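Putative capsid protein of prophage (Escherichia coli CFT073, PDB 3BQW) is a putative prophage capsid protein of undetermined function, which probably serves as the major head subunit that assembles into the phage shell. Local coordinates at residues A[177-182]-A[190-195]; A[215-218]-A[222-225]; A[301-306]-A[312-317]; A[317-320]-A[326-329]. All blocks are in the same frame, centred on the assembly; numbering follows the deposited sequence.

Interaction 1: residues A[177-182]-A[190-195]; sequences KKWSEQ and IYDIEL
D192 and W179 bury the most surface here, the carboxylate of the first meeting the indole rim of the second. In the model W179 NE1 donates to D192 OD2 over 2.9 Å with an N-H...O angle of 158°. The oxygen lies at the ring edge in the indole plane, although the carboxylate plane itself is turned 49° from the ring. OD2 is also placed too close to another atom of the model, so the exact length of this bond is doubtful. The first torsion of D192 (chi1 -56°) sets CG beside its backbone N and opposite the carbonyl carbon, which brings OD2 to the indole N-H. Its second oxygen serves K177: the aliphatic CD of the lysine passes D192 OD1 at 3.7 Å, while K177 NZ stays 4.7 Å from D192 OD1, too far for direct ion pairing. One water fills that gap, donating to D192 OD1 at 2.6 Å and accepting from K177 NZ at 3.1 Å. Beyond the carboxylate, I193 CG1 approaches W179 CZ2 at the indole edge, 4.2 Å away, adding a light apolar touch. The loop carrying W179 is thereby tied to the first turns of helix 190-198; the indole also packs on helix 211-218 and meets F220 edge-to-face, and I193 rests on L254 of strand 248-254.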
loop_
_atom_site.group_PDB
_atom_site.type_symbol
_atom_site.label_atom_id
_atom_site.label_comp_id
_atom_site.label_asym_id
_atom_site.label_seq_id
_atom_site.Cartn_x
_atom_site.Cartn_y
_atom_site.Cartn_z
ATOM N N LYS A 177 6.709 11.190 27.967
ATOM C CA LYS A 177 7.847 10.374 28.352
ATOM C C LYS A 177 8.595 9.845 27.126
ATOM O O LYS A 177 8.047 9.092 26.334
ATOM C CB LYS A 177 7.315 9.222 29.210
ATOM C CG LYS A 177 8.348 8.265 29.762
ATOM C CD LYS A 177 7.737 7.248 30.758
ATOM C CE LYS A 177 7.202 7.918 32.026
ATOM N NZ LYS A 177 6.990 6.916 33.119
ATOM N N LYS A 178 9.840 10.275 26.956
ATOM C CA LYS A 178 10.696 9.785 25.876
ATOM C C LYS A 178 11.439 8.494 26.255
ATOM O O LYS A 178 12.067 8.408 27.301
ATOM C CB LYS A 178 11.734 10.838 25.504
ATOM C CG LYS A 178 11.187 12.160 25.049
ATOM C CD LYS A 178 12.299 12.955 24.383
ATOM C CE LYS A 178 11.927 14.413 24.175
ATOM N NZ LYS A 178 13.103 15.200 23.676
ATOM N N TRP A 179 11.410 7.510 25.370
ATOM C CA TRP A 179 12.132 6.251 25.603
ATOM C C TRP A 179 13.642 6.428 25.675
ATOM O O TRP A 179 14.315 5.733 26.431
ATOM C CB TRP A 179 11.785 5.221 24.523
ATOM C CG TRP A 179 10.568 4.427 24.814
ATOM C CD1 TRP A 179 9.870 4.400 25.973
ATOM C CD2 TRP A 179 9.938 3.473 23.950
ATOM N NE1 TRP A 179 8.817 3.536 25.884
ATOM C CE2 TRP A 179 8.840 2.937 24.655
ATOM C CE3 TRP A 179 10.181 3.035 22.642
ATOM C CZ2 TRP A 179 7.992 1.990 24.106
ATOM C CZ3 TRP A 179 9.331 2.100 22.094
ATOM C CH2 TRP A 179 8.243 1.595 22.814
ATOM N N SER A 180 14.167 7.354 24.886
ATOM C CA SER A 180 15.592 7.611 24.839
ATOM C C SER A 180 16.125 8.045 26.225
ATOM O O SER A 180 17.280 7.822 26.542
ATOM C CB SER A 180 15.883 8.675 23.779
ATOM O OG SER A 180 15.289 9.911 24.152
ATOM N N GLU A 181 15.242 8.606 27.049
ATOM C CA GLU A 181 15.575 9.132 28.351
ATOM C C GLU A 181 15.273 8.160 29.479
ATOM O O GLU A 181 15.451 8.506 30.649
ATOM C CB GLU A 181 14.796 10.443 28.585
ATOM C CG GLU A 181 15.255 11.585 27.680
ATOM C CD GLU A 181 14.483 12.887 27.894
ATOM O OE1 GLU A 181 13.553 12.912 28.732
ATOM O OE2 GLU A 181 14.802 13.886 27.199
ATOM N N GLN A 182 14.812 6.954 29.165
ATOM C CA GLN A 182 14.481 6.012 30.226
ATOM C C GLN A 182 15.657 5.134 30.585
ATOM O O GLN A 182 16.605 4.996 29.813
ATOM C CB GLN A 182 13.260 5.168 29.858
ATOM C CG GLN A 182 12.020 5.978 29.529
ATOM C CD GLN A 182 11.714 7.030 30.571
ATOM O OE1 GLN A 182 11.707 6.737 31.760
ATOM N NE2 GLN A 182 11.492 8.267 30.134
ATOM N N ILE A 190 6.301 -1.822 28.221
ATOM C CA ILE A 190 4.940 -2.331 28.040
ATOM C C ILE A 190 3.859 -1.387 28.582
ATOM O O ILE A 190 2.769 -1.314 28.035
ATOM C CB ILE A 190 4.765 -3.767 28.657
ATOM C CG1 ILE A 190 3.527 -4.474 28.086
ATOM C CG2 ILE A 190 4.671 -3.757 30.228
ATOM C CD1 ILE A 190 3.530 -6.024 28.385
ATOM N N TYR A 191 4.162 -0.653 29.650
ATOM C CA TYR A 191 3.155 0.212 30.259
ATOM C C TYR A 191 2.934 1.484 29.460
ATOM O O TYR A 191 1.836 2.056 29.484
ATOM C CB TYR A 191 3.463 0.456 31.740
ATOM C CG TYR A 191 3.308 -0.829 32.523
ATOM C CD1 TYR A 191 2.038 -1.417 32.688
ATOM C CD2 TYR A 191 4.417 -1.479 33.073
ATOM C CE1 TYR A 191 1.878 -2.615 33.377
ATOM C CE2 TYR A 191 4.277 -2.673 33.767
ATOM C CZ TYR A 191 2.999 -3.247 33.909
ATOM O OH TYR A 191 2.841 -4.434 34.597
ATOM N N ASP A 192 3.948 1.908 28.717
ATOM C CA ASP A 192 3.749 2.977 27.741
ATOM C C ASP A 192 2.924 2.483 26.572
ATOM O O ASP A 192 2.015 3.177 26.105
ATOM C CB ASP A 192 5.071 3.502 27.231
ATOM C CG ASP A 192 5.984 3.981 28.338
ATOM O OD1 ASP A 192 5.543 4.700 29.255
ATOM O OD2 ASP A 192 7.162 3.617 28.288
ATOM N N ILE A 193 3.240 1.286 26.083
ATOM C CA ILE A 193 2.519 0.721 24.935
ATOM C C ILE A 193 1.042 0.574 25.292
ATOM O O ILE A 193 0.177 0.923 24.495
ATOM C CB ILE A 193 3.138 -0.613 24.460
ATOM C CG1 ILE A 193 4.517 -0.358 23.832
ATOM C CG2 ILE A 193 2.227 -1.301 23.472
ATOM C CD1 ILE A 193 5.424 -1.555 23.808
ATOM N N GLU A 194 0.770 0.086 26.506
ATOM C CA GLU A 194 -0.592 -0.033 27.014
ATOM C C GLU A 194 -1.270 1.319 27.036
ATOM O O GLU A 194 -2.408 1.452 26.609
ATOM C CB GLU A 194 -0.584 -0.635 28.424
ATOM C CG GLU A 194 -0.456 -2.154 28.456
ATOM C CD GLU A 194 -1.748 -2.886 28.082
ATOM O OE1 GLU A 194 -2.747 -2.221 27.753
ATOM O OE2 GLU A 194 -1.767 -4.141 28.106
ATOM N N LEU A 195 -0.562 2.324 27.540
ATOM C CA LEU A 195 -1.042 3.699 27.518
ATOM C C LEU A 195 -1.392 4.172 26.109
ATOM O O LEU A 195 -2.438 4.772 25.917
ATOM C CB LEU A 195 -0.034 4.663 28.189
ATOM C CG LEU A 195 -0.187 4.778 29.709
ATOM C CD1 LEU A 195 1.087 5.383 30.387
ATOM C CD2 LEU A 195 -1.421 5.593 30.075
HETATM O O HOH W 1 5.663 4.382 31.839
#

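Interaction 2: residues A[215-218]-A[222-225]; sequences RTLR and KFRE
R218 and F223 bring the two backbones closest, their CA atoms 6.5 Å apart where helix 211-218 ends and helix 221-226 sets off in a new direction. F223 fills the angle between them. With chi1 at 162° its CG lies opposite its own backbone N, and the ring stands against L217. L217 CG sits over the centre of one face, 3.8 Å from the F223 centroid and 13° off the ring normal, which is CH-pi geometry; the two side chains cross at about a right angle. Both methyls of L217 also reach the ring, and backbone atoms lie beside it: L217 O is 3.3 Å from F223 CD2, and R218 CA is 3.8 Å from that same carbon. The polar link is R224, whose chain runs extended from CG to NE. R224 NE donates to R218 O over 3.0 Å at 169°, and the acceptor lies in the guanidinium plane. A cationic group thus meets a carbonyl at the C-terminal end of a helix, where the helix dipole would probably favour it. The guanidinium of R218 does not join in: R218 NE remains 5.9 Å from R224 NH2. The F223 ring also meets that of Y227. The whole is a bend between consecutive short helices, three residues linking the segments, whose L217 packs on M207 and M209 of strand 206-209 in the mixed sheet.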
loop_
_atom_site.group_PDB
_atom_site.type_symbol
_atom_site.label_atom_id
_atom_site.label_comp_id
_atom_site.label_asym_id
_atom_site.label_seq_id
_atom_site.Cartn_x
_atom_site.Cartn_y
_atom_site.Cartn_z
ATOM N N ARG A 215 14.839 -1.074 17.438
ATOM C CA ARG A 215 16.155 -0.901 18.093
ATOM C C ARG A 215 16.019 -0.449 19.566
ATOM O O ARG A 215 16.615 -1.030 20.486
ATOM C CB ARG A 215 16.993 0.109 17.275
ATOM C CG ARG A 215 18.442 0.267 17.693
ATOM C CD ARG A 215 19.124 1.528 17.086
ATOM N NE ARG A 215 18.643 2.808 17.640
ATOM C CZ ARG A 215 18.877 3.243 18.890
ATOM N NH1 ARG A 215 19.603 2.529 19.749
ATOM N NH2 ARG A 215 18.390 4.414 19.301
ATOM N N THR A 216 15.228 0.598 19.777
ATOM C CA THR A 216 15.016 1.169 21.104
ATOM C C THR A 216 14.251 0.228 22.043
ATOM O O THR A 216 14.687 -0.035 23.166
ATOM C CB THR A 216 14.241 2.483 20.974
ATOM O OG1 THR A 216 14.947 3.344 20.082
ATOM C CG2 THR A 216 14.056 3.169 22.352
ATOM N N LEU A 217 13.114 -0.284 21.569
ATOM C CA LEU A 217 12.320 -1.238 22.331
ATOM C C LEU A 217 13.154 -2.419 22.798
ATOM O O LEU A 217 13.070 -2.835 23.944
ATOM C CB LEU A 217 11.124 -1.715 21.509
ATOM C CG LEU A 217 10.132 -2.679 22.210
ATOM C CD1 LEU A 217 9.648 -2.131 23.578
ATOM C CD2 LEU A 217 8.950 -2.970 21.296
ATOM N N ARG A 218 13.986 -2.922 21.898
ATOM C CA ARG A 218 14.930 -4.021 22.155
ATOM C C ARG A 218 15.960 -3.714 23.233
ATOM O O ARG A 218 16.410 -4.607 23.955
ATOM C CB ARG A 218 15.674 -4.292 20.827
ATOM C CG ARG A 218 16.076 -5.687 20.553
ATOM C CD ARG A 218 16.609 -5.796 19.110
ATOM N NE ARG A 218 17.795 -4.949 18.908
ATOM C CZ ARG A 218 18.101 -4.319 17.774
ATOM N NH1 ARG A 218 17.328 -4.420 16.714
ATOM N NH2 ARG A 218 19.190 -3.570 17.708
ATOM N N LYS A 222 13.719 -5.018 30.268
ATOM C CA LYS A 222 12.393 -5.443 30.679
ATOM C C LYS A 222 11.516 -5.802 29.490
ATOM O O LYS A 222 10.587 -6.591 29.636
ATOM C CB LYS A 222 11.720 -4.376 31.555
ATOM C CG LYS A 222 12.501 -4.016 32.821
ATOM C CD LYS A 222 12.826 -5.236 33.653
ATOM C CE LYS A 222 13.440 -4.848 34.998
ATOM N NZ LYS A 222 14.199 -6.004 35.555
ATOM N N PHE A 223 11.802 -5.255 28.313
ATOM C CA PHE A 223 11.171 -5.778 27.110
ATOM C C PHE A 223 11.695 -7.186 26.793
ATOM O O PHE A 223 10.907 -8.081 26.505
ATOM C CB PHE A 223 11.345 -4.852 25.897
ATOM C CG PHE A 223 11.091 -5.541 24.599
ATOM C CD1 PHE A 223 9.798 -5.850 24.215
ATOM C CD2 PHE A 223 12.149 -5.954 23.792
ATOM C CE1 PHE A 223 9.551 -6.523 23.025
ATOM C CE2 PHE A 223 11.908 -6.624 22.587
ATOM C CZ PHE A 223 10.612 -6.909 22.213
ATOM N N ARG A 224 13.015 -7.370 26.850
ATOM C CA ARG A 224 13.644 -8.664 26.521
ATOM C C ARG A 224 13.114 -9.826 27.359
ATOM O O ARG A 224 12.957 -10.936 26.869
ATOM C CB ARG A 224 15.148 -8.593 26.728
ATOM C CG ARG A 224 15.842 -7.546 25.908
ATOM C CD ARG A 224 17.333 -7.544 26.227
ATOM N NE ARG A 224 18.048 -6.634 25.341
ATOM C CZ ARG A 224 19.370 -6.554 25.239
ATOM N NH1 ARG A 224 20.163 -7.343 25.958
ATOM N NH2 ARG A 224 19.904 -5.685 24.380
ATOM N N GLU A 225 12.878 -9.555 28.644
ATOM C CA GLU A 225 12.346 -10.546 29.583
ATOM C C GLU A 225 10.899 -10.988 29.256
ATOM O O GLU A 225 10.498 -12.094 29.620
ATOM C CB GLU A 225 12.436 -9.987 31.007
ATOM C CG GLU A 225 13.895 -9.817 31.517
ATOM C CD GLU A 225 14.012 -9.047 32.853
ATOM O OE1 GLU A 225 12.966 -8.580 33.401
ATOM O OE2 GLU A 225 15.165 -8.911 33.351
#

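Interaction 3: residues A[301-306]-A[312-317]; sequences QEAVRT and MFYPKN
Y314 reaches from its strand to A303 and E302 on helix 301-305, and its side chain carries most of this contact. From CB the ring departs with CG opposite the backbone N (chi1 -171°), which directs the ring at A303. All six ring carbons then lie beneath A303 CB, which stands over the centre of one face, 3.6 Å from the Y314 centroid and 11° off the normal: a CH-pi contact. CZ, farther out, comes within 3.6 Å of A303 CA. At the tip, Y314 OH touches E302 CG at 3.6 Å, and it lies near A303 N at an angle too poor for a hydrogen bond. A water in the plane of the ring lies 2.7 Å from Y314 OH; the same water donates to T306 OG1, also over 2.7 Å.

The arrangement is a short helix laid across a strand of a mixed sheet, the axes 10.1 Å apart and inclined at 115°. Alternation along the chain here sorts the residues: Y314 and K316 point toward helix 301-305, whereas F313 and N317 pack on the long helix 113-146.

K316 bends at its last two torsions so that NZ comes to 3.5 Å from E302 CB, but its charge is paired with D300, just before the helix. The E302 carboxylate turns to R305 instead, gripped side-on in a salt bridge in which R305 NE meets E302 OE1 and R305 NH2 meets E302 OE2.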
loop_
_atom_site.group_PDB
_atom_site.type_symbol
_atom_site.label_atom_id
_atom_site.label_comp_id
_atom_site.label_asym_id
_atom_site.label_seq_id
_atom_site.Cartn_x
_atom_site.Cartn_y
_atom_site.Cartn_z
ATOM N N GLN A 301 -10.328 4.547 -23.660
ATOM C CA GLN A 301 -11.356 4.374 -24.680
ATOM C C GLN A 301 -11.539 2.919 -25.078
ATOM O O GLN A 301 -12.670 2.488 -25.285
ATOM C CB GLN A 301 -11.119 5.234 -25.934
ATOM C CG GLN A 301 -12.343 5.177 -26.884
ATOM C CD GLN A 301 -12.236 6.055 -28.126
ATOM O OE1 GLN A 301 -12.671 7.218 -28.133
ATOM N NE2 GLN A 301 -11.698 5.485 -29.204
ATOM N N GLU A 302 -10.447 2.160 -25.179
ATOM C CA GLU A 302 -10.549 0.760 -25.606
ATOM C C GLU A 302 -11.164 -0.080 -24.499
ATOM O O GLU A 302 -11.889 -1.044 -24.764
ATOM C CB GLU A 302 -9.185 0.203 -26.018
ATOM C CG GLU A 302 -9.196 -1.258 -26.471
ATOM C CD GLU A 302 -9.898 -1.509 -27.811
ATOM O OE1 GLU A 302 -10.227 -0.536 -28.540
ATOM O OE2 GLU A 302 -10.114 -2.704 -28.142
ATOM N N ALA A 303 -10.859 0.276 -23.255
ATOM C CA ALA A 303 -11.558 -0.306 -22.110
ATOM C C ALA A 303 -13.050 0.048 -22.200
ATOM O O ALA A 303 -13.906 -0.829 -22.081
ATOM C CB ALA A 303 -10.951 0.185 -20.786
ATOM N N VAL A 304 -13.346 1.328 -22.430
ATOM C CA VAL A 304 -14.753 1.790 -22.562
ATOM C C VAL A 304 -15.463 1.113 -23.751
ATOM O O VAL A 304 -16.555 0.566 -23.580
ATOM C CB VAL A 304 -14.887 3.350 -22.653
ATOM C CG1 VAL A 304 -16.301 3.747 -23.027
ATOM C CG2 VAL A 304 -14.501 4.011 -21.346
ATOM N N ARG A 305 -14.825 1.116 -24.926
ATOM C CA ARG A 305 -15.380 0.457 -26.136
ATOM C C ARG A 305 -15.803 -0.996 -25.897
ATOM O O ARG A 305 -16.866 -1.418 -26.323
ATOM C CB ARG A 305 -14.338 0.390 -27.237
ATOM C CG ARG A 305 -14.193 1.584 -28.142
ATOM C CD ARG A 305 -13.793 1.127 -29.565
ATOM N NE ARG A 305 -12.933 -0.082 -29.627
ATOM C CZ ARG A 305 -13.362 -1.347 -29.821
ATOM N NH1 ARG A 305 -14.655 -1.636 -29.961
ATOM N NH2 ARG A 305 -12.488 -2.352 -29.862
ATOM N N THR A 306 -14.932 -1.755 -25.226
ATOM C CA THR A 306 -15.064 -3.210 -25.100
ATOM C C THR A 306 -15.776 -3.635 -23.812
ATOM O O THR A 306 -15.807 -4.826 -23.468
ATOM C CB THR A 306 -13.683 -3.852 -25.168
ATOM O OG1 THR A 306 -12.831 -3.305 -24.143
ATOM C CG2 THR A 306 -13.061 -3.561 -26.528
ATOM N N MET A 312 -9.600 -3.707 -11.636
ATOM C CA MET A 312 -8.486 -3.202 -10.833
ATOM C C MET A 312 -7.423 -2.621 -11.768
ATOM O O MET A 312 -6.973 -1.484 -11.606
ATOM C CB MET A 312 -7.873 -4.299 -9.970
ATOM C CG MET A 312 -8.824 -4.961 -8.940
ATOM S SD MET A 312 -7.940 -6.110 -7.861
ATOM C CE MET A 312 -7.487 -7.348 -9.046
ATOM N N PHE A 313 -7.074 -3.415 -12.776
ATOM C CA PHE A 313 -5.995 -3.119 -13.726
ATOM C C PHE A 313 -6.474 -3.328 -15.134
ATOM O O PHE A 313 -7.283 -4.217 -15.399
ATOM C CB PHE A 313 -4.791 -4.052 -13.499
ATOM C CG PHE A 313 -4.376 -4.152 -12.065
ATOM C CD1 PHE A 313 -3.914 -3.025 -11.386
ATOM C CD2 PHE A 313 -4.446 -5.368 -11.393
ATOM C CE1 PHE A 313 -3.537 -3.100 -10.042
ATOM C CE2 PHE A 313 -4.075 -5.463 -10.058
ATOM C CZ PHE A 313 -3.623 -4.332 -9.373
ATOM N N TYR A 314 -5.943 -2.526 -16.041
ATOM C CA TYR A 314 -6.212 -2.675 -17.455
ATOM C C TYR A 314 -4.914 -2.430 -18.231
ATOM O O TYR A 314 -4.497 -1.289 -18.404
ATOM C CB TYR A 314 -7.303 -1.715 -17.900
ATOM C CG TYR A 314 -7.765 -1.963 -19.286
ATOM C CD1 TYR A 314 -8.802 -2.862 -19.541
ATOM C CD2 TYR A 314 -7.175 -1.302 -20.365
ATOM C CE1 TYR A 314 -9.213 -3.106 -20.842
ATOM C CE2 TYR A 314 -7.593 -1.524 -21.637
ATOM C CZ TYR A 314 -8.606 -2.425 -21.873
ATOM O OH TYR A 314 -9.021 -2.638 -23.155
ATOM N N PRO A 315 -4.272 -3.518 -18.673
ATOM C CA PRO A 315 -3.025 -3.467 -19.409
ATOM C C PRO A 315 -3.232 -3.301 -20.907
ATOM O O PRO A 315 -4.219 -3.791 -21.465
ATOM C CB PRO A 315 -2.385 -4.808 -19.063
ATOM C CG PRO A 315 -3.551 -5.741 -18.980
ATOM C CD PRO A 315 -4.694 -4.908 -18.427
ATOM N N LYS A 316 -2.330 -2.558 -21.540
ATOM C CA LYS A 316 -2.391 -2.298 -22.975
ATOM C C LYS A 316 -1.004 -2.470 -23.521
ATOM O O LYS A 316 -0.051 -2.067 -22.879
ATOM C CB LYS A 316 -2.812 -0.849 -23.273
ATOM C CG LYS A 316 -4.171 -0.427 -22.753
ATOM C CD LYS A 316 -4.430 1.088 -22.980
ATOM C CE LYS A 316 -4.681 1.454 -24.463
ATOM N NZ LYS A 316 -5.828 0.711 -25.071
ATOM N N ASN A 317 -0.895 -3.050 -24.710
ATOM C CA ASN A 317 0.377 -3.104 -25.442
ATOM C C ASN A 317 0.124 -2.518 -26.838
ATOM O O ASN A 317 -0.881 -2.841 -27.460
ATOM C CB ASN A 317 0.887 -4.551 -25.510
ATOM C CG ASN A 317 2.163 -4.721 -26.379
ATOM O OD1 ASN A 317 3.170 -4.011 -26.228
ATOM N ND2 ASN A 317 2.126 -5.699 -27.250
HETATM O O HOH W 2 -10.629 -4.750 -23.602
#

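Interaction 4: residues A[317-320]-A[326-329]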
loop_
_atom_site.group_PDB
_atom_site.type_symbol
_atom_site.label_atom_id
_atom_site.label_comp_id
_atom_site.label_asym_id
_atom_site.label_seq_id
_atom_site.Cartn_x
_atom_site.Cartn_y
_atom_site.Cartn_z
ATOM N N ASN A 317 -0.895 -3.050 -24.710
ATOM C CA ASN A 317 0.377 -3.104 -25.442
ATOM C C ASN A 317 0.124 -2.518 -26.838
ATOM O O ASN A 317 -0.881 -2.841 -27.460
ATOM C CB ASN A 317 0.887 -4.551 -25.510
ATOM C CG ASN A 317 2.163 -4.721 -26.379
ATOM O OD1 ASN A 317 3.170 -4.011 -26.228
ATOM N ND2 ASN A 317 2.126 -5.699 -27.250
ATOM N N TRP A 318 0.997 -1.632 -27.314
ATOM C CA TRP A 318 0.830 -1.072 -28.662
ATOM C C TRP A 318 2.167 -0.659 -29.242
ATOM O O TRP A 318 3.119 -0.449 -28.510
ATOM C CB TRP A 318 -0.186 0.104 -28.694
ATOM C CG TRP A 318 0.336 1.400 -28.127
ATOM C CD1 TRP A 318 0.896 2.438 -28.818
ATOM C CD2 TRP A 318 0.355 1.783 -26.747
ATOM N NE1 TRP A 318 1.274 3.440 -27.952
ATOM C CE2 TRP A 318 0.941 3.071 -26.676
ATOM C CE3 TRP A 318 -0.070 1.167 -25.562
ATOM C CZ2 TRP A 318 1.122 3.742 -25.473
ATOM C CZ3 TRP A 318 0.117 1.842 -24.357
ATOM C CH2 TRP A 318 0.705 3.115 -24.325
ATOM N N ILE A 319 2.209 -0.602 -30.575
ATOM C CA ILE A 319 3.386 -0.220 -31.361
ATOM C C ILE A 319 2.998 1.013 -32.160
ATOM O O ILE A 319 2.012 0.994 -32.890
ATOM C CB ILE A 319 3.811 -1.319 -32.360
ATOM C CG1 ILE A 319 4.154 -2.628 -31.639
ATOM C CG2 ILE A 319 4.995 -0.851 -33.198
ATOM C CD1 ILE A 319 3.944 -3.865 -32.511
ATOM N N GLU A 320 3.766 2.082 -31.997
ATOM C CA GLU A 320 3.513 3.340 -32.680
ATOM C C GLU A 320 4.329 3.381 -33.945
ATOM O O GLU A 320 5.405 2.778 -34.005
ATOM C CB GLU A 320 3.944 4.501 -31.800
ATOM C CG GLU A 320 3.185 4.614 -30.511
ATOM C CD GLU A 320 3.320 5.991 -29.909
ATOM O OE1 GLU A 320 4.443 6.543 -29.947
ATOM O OE2 GLU A 320 2.306 6.527 -29.411
ATOM N N ILE A 326 8.113 2.712 -31.952
ATOM C CA ILE A 326 8.286 2.431 -30.528
ATOM C C ILE A 326 7.096 1.650 -29.974
ATOM O O ILE A 326 5.946 1.995 -30.214
ATOM C CB ILE A 326 8.522 3.714 -29.705
ATOM C CG1 ILE A 326 9.672 4.536 -30.301
ATOM C CG2 ILE A 326 8.834 3.366 -28.254
ATOM C CD1 ILE A 326 10.927 3.701 -30.689
ATOM N N GLU A 327 7.400 0.576 -29.252
ATOM C CA GLU A 327 6.401 -0.261 -28.625
ATOM C C GLU A 327 6.315 0.074 -27.129
ATOM O O GLU A 327 7.325 0.325 -26.495
ATOM C CB GLU A 327 6.754 -1.733 -28.835
ATOM C CG GLU A 327 5.698 -2.667 -28.273
ATOM C CD GLU A 327 6.040 -4.124 -28.432
ATOM O OE1 GLU A 327 7.016 -4.447 -29.126
ATOM O OE2 GLU A 327 5.321 -4.949 -27.857
ATOM N N TYR A 328 5.089 0.097 -26.598
ATOM C CA TYR A 328 4.817 0.410 -25.188
ATOM C C TYR A 328 3.933 -0.659 -24.582
ATOM O O TYR A 328 3.172 -1.316 -25.287
ATOM C CB TYR A 328 4.070 1.732 -25.037
ATOM C CG TYR A 328 4.834 2.922 -25.511
ATOM C CD1 TYR A 328 5.735 3.555 -24.669
ATOM C CD2 TYR A 328 4.678 3.408 -26.807
ATOM C CE1 TYR A 328 6.462 4.649 -25.086
ATOM C CE2 TYR A 328 5.402 4.497 -27.241
ATOM C CZ TYR A 328 6.292 5.114 -26.359
ATOM O OH TYR A 328 7.028 6.204 -26.755
ATOM N N VAL A 329 4.076 -0.827 -23.269
ATOM C CA VAL A 329 3.087 -1.501 -22.438
ATOM C C VAL A 329 2.702 -0.491 -21.350
ATOM O O VAL A 329 3.518 0.323 -20.895
ATOM C CB VAL A 329 3.573 -2.878 -21.854
ATOM C CG1 VAL A 329 4.649 -2.713 -20.813
ATOM C CG2 VAL A 329 2.422 -3.626 -21.240
HETATM O O HOH W 3 7.089 5.303 -33.098
#
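W318 and Y328 meet through contrasting first torsions: W318 CG stands between its backbone N and carbonyl carbon (chi1 75°), folding the indole over the partner strand, while Y328 CG lies beside its own N (chi1 -63°), carrying the phenol out past the indole. The indole covers the root of the tyrosine more than its ring. Y328 CB sits over the W318 six-membered ring, 3.6 Å from the centroid, in CH-pi contact. The two rings are roughly parallel, with planes 28° apart, but slid until the centroids are 5.3 Å apart, and overlap is slight. E320 OE1 approaches the edge of the phenol, 3.5 Å from Y328 CE2, its carboxylate nearly perpendicular to the ring. The backbones confirm the register. W318 and Y328 form an antiparallel hydrogen-bonded pair, W318 N to Y328 O at 3.0 Å and Y328 N to W318 O at 2.8 Å; E320 N adds a bond to I326 O at 2.8 Å. N317 with V329 and I319 with E327 are the non-hydrogen-bonded pairs, their side chains on the face opposite W318 and Y328, where I319 CG1 packs against E327 CG at 3.7 Å. E327 makes a salt bridge to R117 of helix 113-146, and K90 forms a cation-pi contact with Y328. This beta hairpin is part of a mixed sheet, one face packed on helix 113-146, consistent with the peripheral domain and spine helix of HK97-like capsid proteins.

In the fold
The four contacts form two clusters on opposite sides of the chain's centre. Interactions 1 and 2 touch, W179 CB lying 3.8 Å from T216 CG2, and their centres are about 11 Å apart; interactions 3 and 4 share N317 and strand 314-319. Between the centres of interactions 1 and 4 lie about 56 Å. Interaction 1 is the buried one, yet its chemistry is mainly polar, with a water included; interaction 2 is partly buried and mixes apolar packing with a helix-end hydrogen bond. Interactions 3 and 4 are also partly buried, but differ: the helix-on-strand contact has no direct hydrogen bond between its segments, whereas the hairpin relies on backbone pairing.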